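Local coordinates for protein titin (Homo sapiens, PDB 2J8H) that is a giant elastic muscle protein, represented here by two tandem immunoglobulin domains from its A-band part, and probably also acts as a serine/threonine kinase through a separate domain, at residues 46-49 and 50-54; 71-74 and 75-79; 115-118 and 119-122; 170-173 and 174-178. All blocks are in the same frame, centred on the assembly; numbering follows the deposited sequence.

Contact 1: 46-49 and 50-54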
loop_
_atom_site.group_PDB
_atom_site.type_symbol
_atom_site.label_atom_id
_atom_site.label_comp_id
_atom_site.label_asym_id
_atom_site.label_seq_id
_atom_site.Cartn_x
_atom_site.Cartn_y
_atom_site.Cartn_z
ATOM N N ILE A 46 -21.958 -7.708 10.550
ATOM C CA ILE A 46 -21.374 -8.743 11.394
ATOM C C ILE A 46 -19.878 -8.793 11.067
ATOM O O ILE A 46 -19.479 -9.078 9.965
ATOM C CB ILE A 46 -22.064 -10.087 11.149
ATOM C CG1 ILE A 46 -23.580 -9.967 11.467
ATOM C CG2 ILE A 46 -21.445 -11.229 11.977
ATOM C CD1 ILE A 46 -23.906 -9.461 12.863
ATOM N N ALA A 47 -19.052 -8.454 12.039
ATOM C CA ALA A 47 -17.620 -8.392 11.828
ATOM C C ALA A 47 -17.104 -9.755 11.431
ATOM O O ALA A 47 -17.485 -10.753 12.028
ATOM C CB ALA A 47 -16.936 -7.911 13.095
ATOM N N ASP A 48 -16.230 -9.779 10.428
ATOM C CA ASP A 48 -15.576 -10.979 9.970
ATOM C C ASP A 48 -14.061 -11.030 10.215
ATOM O O ASP A 48 -13.431 -12.069 9.998
ATOM C CB ASP A 48 -15.863 -11.176 8.478
ATOM C CG ASP A 48 -15.271 -10.086 7.600
ATOM O OD1 ASP A 48 -14.921 -9.017 8.088
ATOM O OD2 ASP A 48 -15.133 -10.328 6.384
ATOM N N GLY A 49 -13.496 -9.918 10.673
ATOM C CA GLY A 49 -12.094 -9.826 10.985
ATOM C C GLY A 49 -11.249 -9.338 9.827
ATOM O O GLY A 49 -10.086 -9.045 10.002
ATOM N N LEU A 50 -11.825 -9.300 8.636
ATOM C CA LEU A 50 -11.110 -9.002 7.401
ATOM C C LEU A 50 -11.654 -7.671 6.880
ATOM O O LEU A 50 -11.119 -6.598 7.219
ATOM C CB LEU A 50 -11.352 -10.139 6.422
ATOM C CG LEU A 50 -10.830 -11.505 6.926
ATOM C CD1 LEU A 50 -11.709 -12.631 6.384
ATOM C CD2 LEU A 50 -9.379 -11.708 6.533
ATOM N N LYS A 51 -12.765 -7.719 6.159
ATOM C CA LYS A 51 -13.382 -6.497 5.643
ATOM C C LYS A 51 -13.834 -5.607 6.774
ATOM O O LYS A 51 -13.689 -4.395 6.689
ATOM C CB LYS A 51 -14.596 -6.814 4.772
ATOM C CG LYS A 51 -15.231 -5.590 4.092
ATOM C CD LYS A 51 -14.231 -4.881 3.164
ATOM C CE LYS A 51 -14.833 -3.645 2.453
ATOM N NZ LYS A 51 -13.778 -2.999 1.639
ATOM N N TYR A 52 -14.404 -6.215 7.825
ATOM C CA TYR A 52 -14.994 -5.466 8.937
ATOM C C TYR A 52 -14.459 -5.942 10.265
ATOM O O TYR A 52 -14.514 -7.133 10.557
ATOM C CB TYR A 52 -16.505 -5.649 8.972
ATOM C CG TYR A 52 -17.234 -5.162 7.759
ATOM C CD1 TYR A 52 -17.873 -6.055 6.911
ATOM C CD2 TYR A 52 -17.315 -3.801 7.465
ATOM C CE1 TYR A 52 -18.572 -5.619 5.800
ATOM C CE2 TYR A 52 -18.015 -3.347 6.336
ATOM C CZ TYR A 52 -18.643 -4.262 5.516
ATOM O OH TYR A 52 -19.323 -3.859 4.383
ATOM N N ARG A 53 -13.963 -5.004 11.065
ATOM C CA ARG A 53 -13.528 -5.276 12.426
ATOM C C ARG A 53 -14.230 -4.301 13.335
ATOM O O ARG A 53 -14.277 -3.111 13.047
ATOM C CB ARG A 53 -12.022 -5.062 12.565
ATOM C CG ARG A 53 -11.179 -6.151 12.029
ATOM C CD ARG A 53 -9.712 -5.773 12.107
ATOM N NE ARG A 53 -9.364 -4.943 10.972
ATOM C CZ ARG A 53 -8.315 -4.113 10.918
ATOM N NH1 ARG A 53 -7.494 -3.980 11.963
ATOM N NH2 ARG A 53 -8.085 -3.411 9.793
ATOM N N ILE A 54 -14.776 -4.796 14.427
ATOM C CA ILE A 54 -15.506 -3.971 15.371
ATOM C C ILE A 54 -14.714 -4.009 16.643
ATOM O O ILE A 54 -14.246 -5.065 17.064
ATOM C CB ILE A 54 -16.908 -4.503 15.605
ATOM C CG1 ILE A 54 -17.741 -4.253 14.361
ATOM C CG2 ILE A 54 -17.546 -3.834 16.870
ATOM C CD1 ILE A 54 -19.073 -4.939 14.348
#
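Asp48 turns its carboxylate forward, over the loop that follows it, where OD1 collects two backbone N-H groups of residues 50-54. The amide of Tyr52 comes almost straight at OD1 along its C-O bond, with N 2.9 Å away; Leu50 N, at 3.2 Å from the same OD1, reaches it from above the carboxylate plane. The two donors therefore use well-separated directions. CG of Asp48 lies between its own N and carbonyl carbon (chi1 65°), a rotamer that folds the group over the turn. Around this first shell the backbone closes: Gly49 N donates a hydrogen bond to Tyr52 O, 3.0 Å away, and a weaker, bent bond links Asp48 N to Tyr52 O at 3.2 Å. Gly49 has phi 92°, where a CB would press on the carbonyl O of Asp48, so the turn calls for glycine. Leu50 passes the carboxylate at roughly a right angle, and Ala47 CB touches Ile54 CD1 at 3.9 Å. Beyond them, CG of Arg53 rests near Gly49 O. The whole forms the lead-in from strand 43-44 to strand 52-57, whose Arg53 pairs with Ile65 of strand 61-66, while Ile54 continues the sheet in parallel ladder with a strand of the second subunit.

Contact 2: 71-74 and 75-79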
loop_
_atom_site.group_PDB
_atom_site.type_symbol
_atom_site.label_atom_id
_atom_site.label_comp_id
_atom_site.label_asym_id
_atom_site.label_seq_id
_atom_site.Cartn_x
_atom_site.Cartn_y
_atom_site.Cartn_z
ATOM N N ASP A 71 -15.515 1.933 -3.824
ATOM C CA ASP A 71 -16.734 2.705 -4.005
ATOM C C ASP A 71 -17.951 1.945 -3.446
ATOM O O ASP A 71 -18.943 2.564 -3.044
ATOM C CB ASP A 71 -16.920 3.110 -5.474
ATOM C CG ASP A 71 -18.128 4.018 -5.673
ATOM O OD1 ASP A 71 -18.214 5.083 -5.000
ATOM O OD2 ASP A 71 -19.000 3.645 -6.494
ATOM N N ASP A 72 -17.864 0.614 -3.369
ATOM C CA ASP A 72 -18.948 -0.175 -2.784
ATOM C C ASP A 72 -19.165 0.137 -1.299
ATOM O O ASP A 72 -20.247 -0.054 -0.767
ATOM C CB ASP A 72 -18.710 -1.682 -2.968
ATOM C CG ASP A 72 -19.851 -2.531 -2.377
ATOM O OD1 ASP A 72 -20.938 -2.604 -3.003
ATOM O OD2 ASP A 72 -19.680 -3.097 -1.268
ATOM N N ASP A 73 -18.127 0.625 -0.629
ATOM C CA ASP A 73 -18.229 0.982 0.759
ATOM C C ASP A 73 -18.708 2.406 0.972
ATOM O O ASP A 73 -18.945 2.792 2.092
ATOM C CB ASP A 73 -16.874 0.786 1.425
ATOM C CG ASP A 73 -16.384 -0.626 1.287
ATOM O OD1 ASP A 73 -17.160 -1.546 1.660
ATOM O OD2 ASP A 73 -15.259 -0.810 0.783
ATOM N N ALA A 74 -18.831 3.176 -0.097
ATOM C CA ALA A 74 -19.167 4.585 -0.006
ATOM C C ALA A 74 -20.667 4.706 0.138
ATOM O O ALA A 74 -21.398 4.776 -0.843
ATOM C CB ALA A 74 -18.685 5.334 -1.244
ATOM N N THR A 75 -21.135 4.700 1.370
ATOM C CA THR A 75 -22.571 4.776 1.611
ATOM C C THR A 75 -22.783 5.259 3.035
ATOM O O THR A 75 -21.845 5.739 3.677
ATOM C CB THR A 75 -23.268 3.402 1.342
ATOM O OG1 THR A 75 -24.688 3.570 1.415
ATOM C CG2 THR A 75 -22.814 2.334 2.340
ATOM N N VAL A 76 -24.003 5.141 3.530
ATOM C CA VAL A 76 -24.330 5.563 4.884
ATOM C C VAL A 76 -24.266 4.383 5.847
ATOM O O VAL A 76 -24.645 3.263 5.509
ATOM C CB VAL A 76 -25.723 6.233 4.949
ATOM C CG1 VAL A 76 -26.820 5.210 4.706
ATOM C CG2 VAL A 76 -25.926 6.898 6.295
ATOM N N TYR A 77 -23.726 4.659 7.033
ATOM C CA TYR A 77 -23.554 3.692 8.090
ATOM C C TYR A 77 -24.292 4.215 9.295
ATOM O O TYR A 77 -24.471 5.426 9.435
ATOM C CB TYR A 77 -22.074 3.518 8.429
ATOM C CG TYR A 77 -21.311 2.889 7.287
ATOM C CD1 TYR A 77 -20.875 3.658 6.199
ATOM C CD2 TYR A 77 -21.074 1.531 7.268
ATOM C CE1 TYR A 77 -20.203 3.069 5.138
ATOM C CE2 TYR A 77 -20.433 0.934 6.203
ATOM C CZ TYR A 77 -19.989 1.710 5.143
ATOM O OH TYR A 77 -19.331 1.078 4.100
ATOM N N GLN A 78 -24.755 3.286 10.127
ATOM C CA GLN A 78 -25.405 3.600 11.389
ATOM C C GLN A 78 -24.706 2.850 12.510
ATOM O O GLN A 78 -24.185 1.776 12.314
ATOM C CB GLN A 78 -26.875 3.186 11.373
ATOM C CG GLN A 78 -27.756 3.897 10.375
ATOM C CD GLN A 78 -27.755 3.264 8.992
ATOM O OE1 GLN A 78 -27.600 2.055 8.846
ATOM N NE2 GLN A 78 -27.973 4.087 7.966
ATOM N N VAL A 79 -24.672 3.462 13.676
ATOM C CA VAL A 79 -24.256 2.818 14.914
ATOM C C VAL A 79 -25.405 2.988 15.884
ATOM O O VAL A 79 -26.042 4.067 15.948
ATOM C CB VAL A 79 -22.943 3.414 15.483
ATOM C CG1 VAL A 79 -23.117 4.854 15.833
ATOM C CG2 VAL A 79 -22.411 2.579 16.695
HETATM O O HOH W 1 -18.948 -1.478 3.374
#
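The Tyr77 ring meets Asp73 O and water 1 at its edge, both in the ring plane, while the side chain as a whole touches Ile45, Ile66, Arg40 and Leu94. The phenol donates to Asp73 O, with OH 2.7 Å from it; the C=O...OH angle is 121° and the donor lies only slightly off the carbonyl plane. Ring carbon CE1 closes in on that oxygen too, at 3.3 Å. CG of Tyr77 sits beside its own N, anti to the carbonyl carbon (chi1 -67°), and this sends the ring back along the chain to the 3-10 segment 71-73. Water 1 donates to both side chains, lying 2.7 Å from Tyr77 OH and 2.5 Å from Asp73 OD1, and so bridges a carboxylate turned 39° from the ring. The other oxygen, OD2, takes a salt bridge from Lys51 and a bond from Thr70 N. Between the partners, Ala74 centres an inverse gamma turn, and its N binds Asp71 O at 3.0 Å. A phenylalanine in place of Tyr77 would probably leave Asp73 O without its phenol donor and water 1 with one acceptor fewer. This is a tyrosine corner of the immunoglobulin fold, tying the 3-10 turn after strand 61-66 to strand 76-83, which runs between strands 35-40 and 86-102.

Contact 3: 115-118 and 119-122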
loop_
_atom_site.group_PDB
_atom_site.type_symbol
_atom_site.label_atom_id
_atom_site.label_comp_id
_atom_site.label_asym_id
_atom_site.label_seq_id
_atom_site.Cartn_x
_atom_site.Cartn_y
_atom_site.Cartn_z
ATOM N N HIS A 115 -5.906 -2.051 -34.423
ATOM C CA HIS A 115 -5.568 -2.341 -35.809
ATOM C C HIS A 115 -6.895 -2.581 -36.523
ATOM O O HIS A 115 -7.626 -3.521 -36.202
ATOM C CB HIS A 115 -4.634 -3.553 -35.866
ATOM C CG HIS A 115 -3.518 -3.478 -34.874
ATOM N ND1 HIS A 115 -2.537 -2.510 -34.932
ATOM C CD2 HIS A 115 -3.265 -4.200 -33.755
ATOM C CE1 HIS A 115 -1.712 -2.659 -33.912
ATOM N NE2 HIS A 115 -2.129 -3.681 -33.185
ATOM N N ALA A 116 -7.237 -1.699 -37.450
ATOM C CA ALA A 116 -8.536 -1.761 -38.092
ATOM C C ALA A 116 -8.379 -1.948 -39.587
ATOM O O ALA A 116 -7.327 -1.672 -40.143
ATOM C CB ALA A 116 -9.334 -0.489 -37.791
ATOM N N LEU A 117 -9.444 -2.428 -40.221
ATOM C CA LEU A 117 -9.536 -2.481 -41.668
ATOM C C LEU A 117 -10.517 -1.409 -42.153
ATOM O O LEU A 117 -11.455 -1.065 -41.435
ATOM C CB LEU A 117 -10.035 -3.854 -42.102
ATOM C CG LEU A 117 -9.137 -5.054 -41.805
ATOM C CD1 LEU A 117 -9.835 -6.305 -42.318
ATOM C CD2 LEU A 117 -7.743 -4.921 -42.436
ATOM N N ARG A 118 -10.303 -0.887 -43.361
ATOM C CA ARG A 118 -11.192 0.114 -43.914
ATOM C C ARG A 118 -12.630 -0.347 -43.827
ATOM O O ARG A 118 -12.941 -1.497 -44.167
ATOM C CB ARG A 118 -10.886 0.381 -45.382
ATOM C CG ARG A 118 -9.758 1.346 -45.627
ATOM C CD ARG A 118 -9.513 1.440 -47.127
ATOM N NE ARG A 118 -10.279 2.507 -47.782
ATOM C CZ ARG A 118 -10.616 2.521 -49.075
ATOM N NH1 ARG A 118 -10.306 1.501 -49.885
ATOM N NH2 ARG A 118 -11.293 3.556 -49.562
ATOM N N GLY A 119 -13.497 0.563 -43.386
ATOM C CA GLY A 119 -14.924 0.302 -43.285
ATOM C C GLY A 119 -15.374 -0.361 -42.003
ATOM O O GLY A 119 -16.563 -0.465 -41.746
ATOM N N GLU A 120 -14.429 -0.799 -41.182
ATOM C CA GLU A 120 -14.748 -1.438 -39.921
ATOM C C GLU A 120 -15.293 -0.396 -38.936
ATOM O O GLU A 120 -14.710 0.672 -38.783
ATOM C CB GLU A 120 -13.478 -2.070 -39.358
ATOM C CG GLU A 120 -13.668 -2.840 -38.079
ATOM C CD GLU A 120 -12.371 -3.443 -37.576
ATOM O OE1 GLU A 120 -11.468 -3.694 -38.417
ATOM O OE2 GLU A 120 -12.267 -3.673 -36.341
ATOM N N VAL A 121 -16.411 -0.704 -38.286
ATOM C CA VAL A 121 -16.960 0.179 -37.266
ATOM C C VAL A 121 -16.170 -0.068 -35.987
ATOM O O VAL A 121 -16.455 -0.982 -35.209
ATOM C CB VAL A 121 -18.460 -0.048 -37.040
ATOM C CG1 VAL A 121 -18.944 0.849 -35.942
ATOM C CG2 VAL A 121 -19.262 0.207 -38.342
ATOM N N VAL A 122 -15.166 0.766 -35.778
ATOM C CA VAL A 122 -14.253 0.635 -34.676
ATOM C C VAL A 122 -14.756 1.351 -33.426
ATOM O O VAL A 122 -15.295 2.458 -33.509
ATOM C CB VAL A 122 -12.876 1.205 -35.112
ATOM C CG1 VAL A 122 -11.985 1.507 -33.912
ATOM C CG2 VAL A 122 -12.210 0.233 -36.114
#
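Glu120 and Leu117 exchange two hydrogen bonds, one through backbone alone and one through a side chain. In the first, Glu120 N donates to Leu117 O at 3.0 Å, closing the turn. In the second, Leu117 N donates to Glu120 OE1, also 3.0 Å away and nearly straight (168°); the amide arrives on the anti side of the carboxylate, somewhat out of its plane. The glutamate reaches back because its CG is anti to its own N (chi1 -177°) and the chain stays extended from there, which also sets OE1 3.5 Å from Ala116 CA. With an alanine in place of Glu120, the Leu117 amide is likely to lose this acceptor and that side of the turn to be less tightly held. The apolar part is a single buried pair: Ala116 CB and Val122 CG2 stand 3.4 Å apart, tighter than usual for carbons, with Val168 touching both residues. Conformation supplies the rest, since Gly119 has a phi of 86°, at which a CB would clash with Arg118 O. Glycine at the third position is the signature of this type II beta turn, Leu117 to Glu120, which carries the chain of this I-set immunoglobulin domain from strand 112-117, paired parallel to 185-196, over to strand 123-131 of the opposing sheet.

Contact 4: 170-173 and 174-178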
loop_
_atom_site.group_PDB
_atom_site.type_symbol
_atom_site.label_atom_id
_atom_site.label_comp_id
_atom_site.label_asym_id
_atom_site.label_seq_id
_atom_site.Cartn_x
_atom_site.Cartn_y
_atom_site.Cartn_z
ATOM N N ARG A 170 -9.134 5.602 -43.996
ATOM C CA ARG A 170 -7.686 5.605 -43.861
ATOM C C ARG A 170 -7.207 6.806 -43.061
ATOM O O ARG A 170 -6.224 6.724 -42.319
ATOM C CB ARG A 170 -7.039 5.633 -45.233
ATOM C CG ARG A 170 -7.204 4.359 -45.983
ATOM C CD ARG A 170 -6.559 4.493 -47.328
ATOM N NE ARG A 170 -7.005 3.432 -48.212
ATOM C CZ ARG A 170 -7.182 3.556 -49.530
ATOM N NH1 ARG A 170 -6.944 4.707 -50.170
ATOM N NH2 ARG A 170 -7.602 2.504 -50.223
ATOM N N LYS A 171 -7.904 7.924 -43.222
ATOM C CA LYS A 171 -7.533 9.152 -42.546
ATOM C C LYS A 171 -7.762 9.083 -41.053
ATOM O O LYS A 171 -7.300 9.958 -40.341
ATOM C CB LYS A 171 -8.309 10.337 -43.118
ATOM C CG LYS A 171 -9.774 10.436 -42.704
ATOM C CD LYS A 171 -10.486 11.512 -43.534
ATOM C CE LYS A 171 -11.571 12.252 -42.739
ATOM N NZ LYS A 171 -12.078 13.475 -43.484
ATOM N N ASP A 172 -8.500 8.078 -40.585
ATOM C CA ASP A 172 -8.765 7.917 -39.151
ATOM C C ASP A 172 -7.568 7.398 -38.376
ATOM O O ASP A 172 -7.521 7.504 -37.149
ATOM C CB ASP A 172 -9.974 7.003 -38.925
ATOM C CG ASP A 172 -11.276 7.681 -39.276
ATOM O OD1 ASP A 172 -11.378 8.892 -38.990
ATOM O OD2 ASP A 172 -12.189 7.020 -39.817
ATOM N N ALA A 173 -6.625 6.802 -39.090
ATOM C CA ALA A 173 -5.361 6.422 -38.513
ATOM C C ALA A 173 -4.772 7.607 -37.782
ATOM O O ALA A 173 -4.882 8.761 -38.229
ATOM C CB ALA A 173 -4.408 5.963 -39.606
ATOM N N GLY A 174 -4.128 7.322 -36.658
ATOM C CA GLY A 174 -3.444 8.356 -35.909
ATOM C C GLY A 174 -3.473 8.076 -34.431
ATOM O O GLY A 174 -3.721 6.953 -34.018
ATOM N N PHE A 175 -3.223 9.117 -33.649
ATOM C CA PHE A 175 -3.038 9.003 -32.214
ATOM C C PHE A 175 -4.166 9.707 -31.502
ATOM O O PHE A 175 -4.364 10.907 -31.682
ATOM C CB PHE A 175 -1.705 9.628 -31.813
ATOM C CG PHE A 175 -0.515 8.924 -32.388
ATOM C CD1 PHE A 175 0.023 9.329 -33.592
ATOM C CD2 PHE A 175 0.056 7.851 -31.730
ATOM C CE1 PHE A 175 1.137 8.678 -34.138
ATOM C CE2 PHE A 175 1.164 7.194 -32.260
ATOM C CZ PHE A 175 1.703 7.608 -33.471
ATOM N N TYR A 176 -4.930 8.950 -30.718
ATOM C CA TYR A 176 -6.083 9.492 -30.020
ATOM C C TYR A 176 -5.726 9.555 -28.538
ATOM O O TYR A 176 -5.132 8.624 -27.996
ATOM C CB TYR A 176 -7.305 8.609 -30.282
ATOM C CG TYR A 176 -7.754 8.666 -31.732
ATOM C CD1 TYR A 176 -7.179 7.850 -32.701
ATOM C CD2 TYR A 176 -8.709 9.573 -32.139
ATOM C CE1 TYR A 176 -7.555 7.937 -34.042
ATOM C CE2 TYR A 176 -9.114 9.653 -33.469
ATOM C CZ TYR A 176 -8.537 8.844 -34.414
ATOM O OH TYR A 176 -8.945 8.952 -35.725
ATOM N N VAL A 177 -6.035 10.683 -27.911
ATOM C CA VAL A 177 -5.723 10.906 -26.522
ATOM C C VAL A 177 -7.032 10.962 -25.739
ATOM O O VAL A 177 -7.927 11.716 -26.090
ATOM C CB VAL A 177 -4.923 12.201 -26.337
ATOM C CG1 VAL A 177 -4.634 12.428 -24.864
ATOM C CG2 VAL A 177 -3.624 12.145 -27.153
ATOM N N VAL A 178 -7.145 10.127 -24.708
ATOM C CA VAL A 178 -8.305 10.137 -23.815
ATOM C C VAL A 178 -7.812 10.596 -22.440
ATOM O O VAL A 178 -6.715 10.201 -21.979
ATOM C CB VAL A 178 -8.976 8.759 -23.724
ATOM C CG1 VAL A 178 -7.981 7.695 -23.316
ATOM C CG2 VAL A 178 -10.209 8.808 -22.776
HETATM O O HOH W 2 -9.916 10.963 -37.865
#
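Asp172 and Tyr176 are brought together by a 3-10 segment, 170-172, that opens into strand 174-182 through Gly174, whose phi of 148° and psi of -162° would jam a CB against Ala173 O. The turn is closed by Ala173 N, 3.3 Å from Arg170 O. In Tyr176, CG stands beside the residue's own N and opposite the carbonyl carbon, which turns the ring toward the 3-10 segment; the phenol donates a hydrogen bond to Asp172 O, with OH 2.5 Å from that oxygen, a very short bond. The acceptor lies in the ring plane at its edge, and CE1 comes within 3.1 Å of the same Asp172 O. The aspartate carboxylate, 55° from the ring plane, does not meet the phenol directly: water 2 donates to both, 2.8 Å from Asp172 OD1 and 3.1 Å from Tyr176 OH. That OD1 is also bound by His150 NE2, and OD2 by Glu169 N, fixing the side chain from several directions. Lys140 NZ binds Ala173 O and, weakly, Tyr176 OH. Such a tyrosine corner, with the DAGxY sequence common in I-set domains, lets one phenol donate to backbone while receiving from a water; the lysine close by would probably increase its O-H polarity and strengthen that donation.

Contacts 2 and 4 are the same tyrosine corner at matching places in the two domains, their centres 42 Å apart; both are partly buried and join a 3-10 turn to a strand. Only contact 4 has a glycine at the start of its strand, and the aspartates differ in mate: a lysine in one, a histidine in the other. Contacts 1 and 3 are chain reversals whose acidic side chains grip backbone amides; contact 1 lies at the surface by a neighbouring subunit, contact 3 partly inside. The Lys51-Asp73 salt bridge joins contacts 1 and 2. Contacts 3 and 4 share a sheet, strands 112-117 and 174-182 flanking 185-196; Arg118 and Arg170 meet there, Asp197 salt-bridged to Arg170 but only in a long, weak ion pair with Arg118.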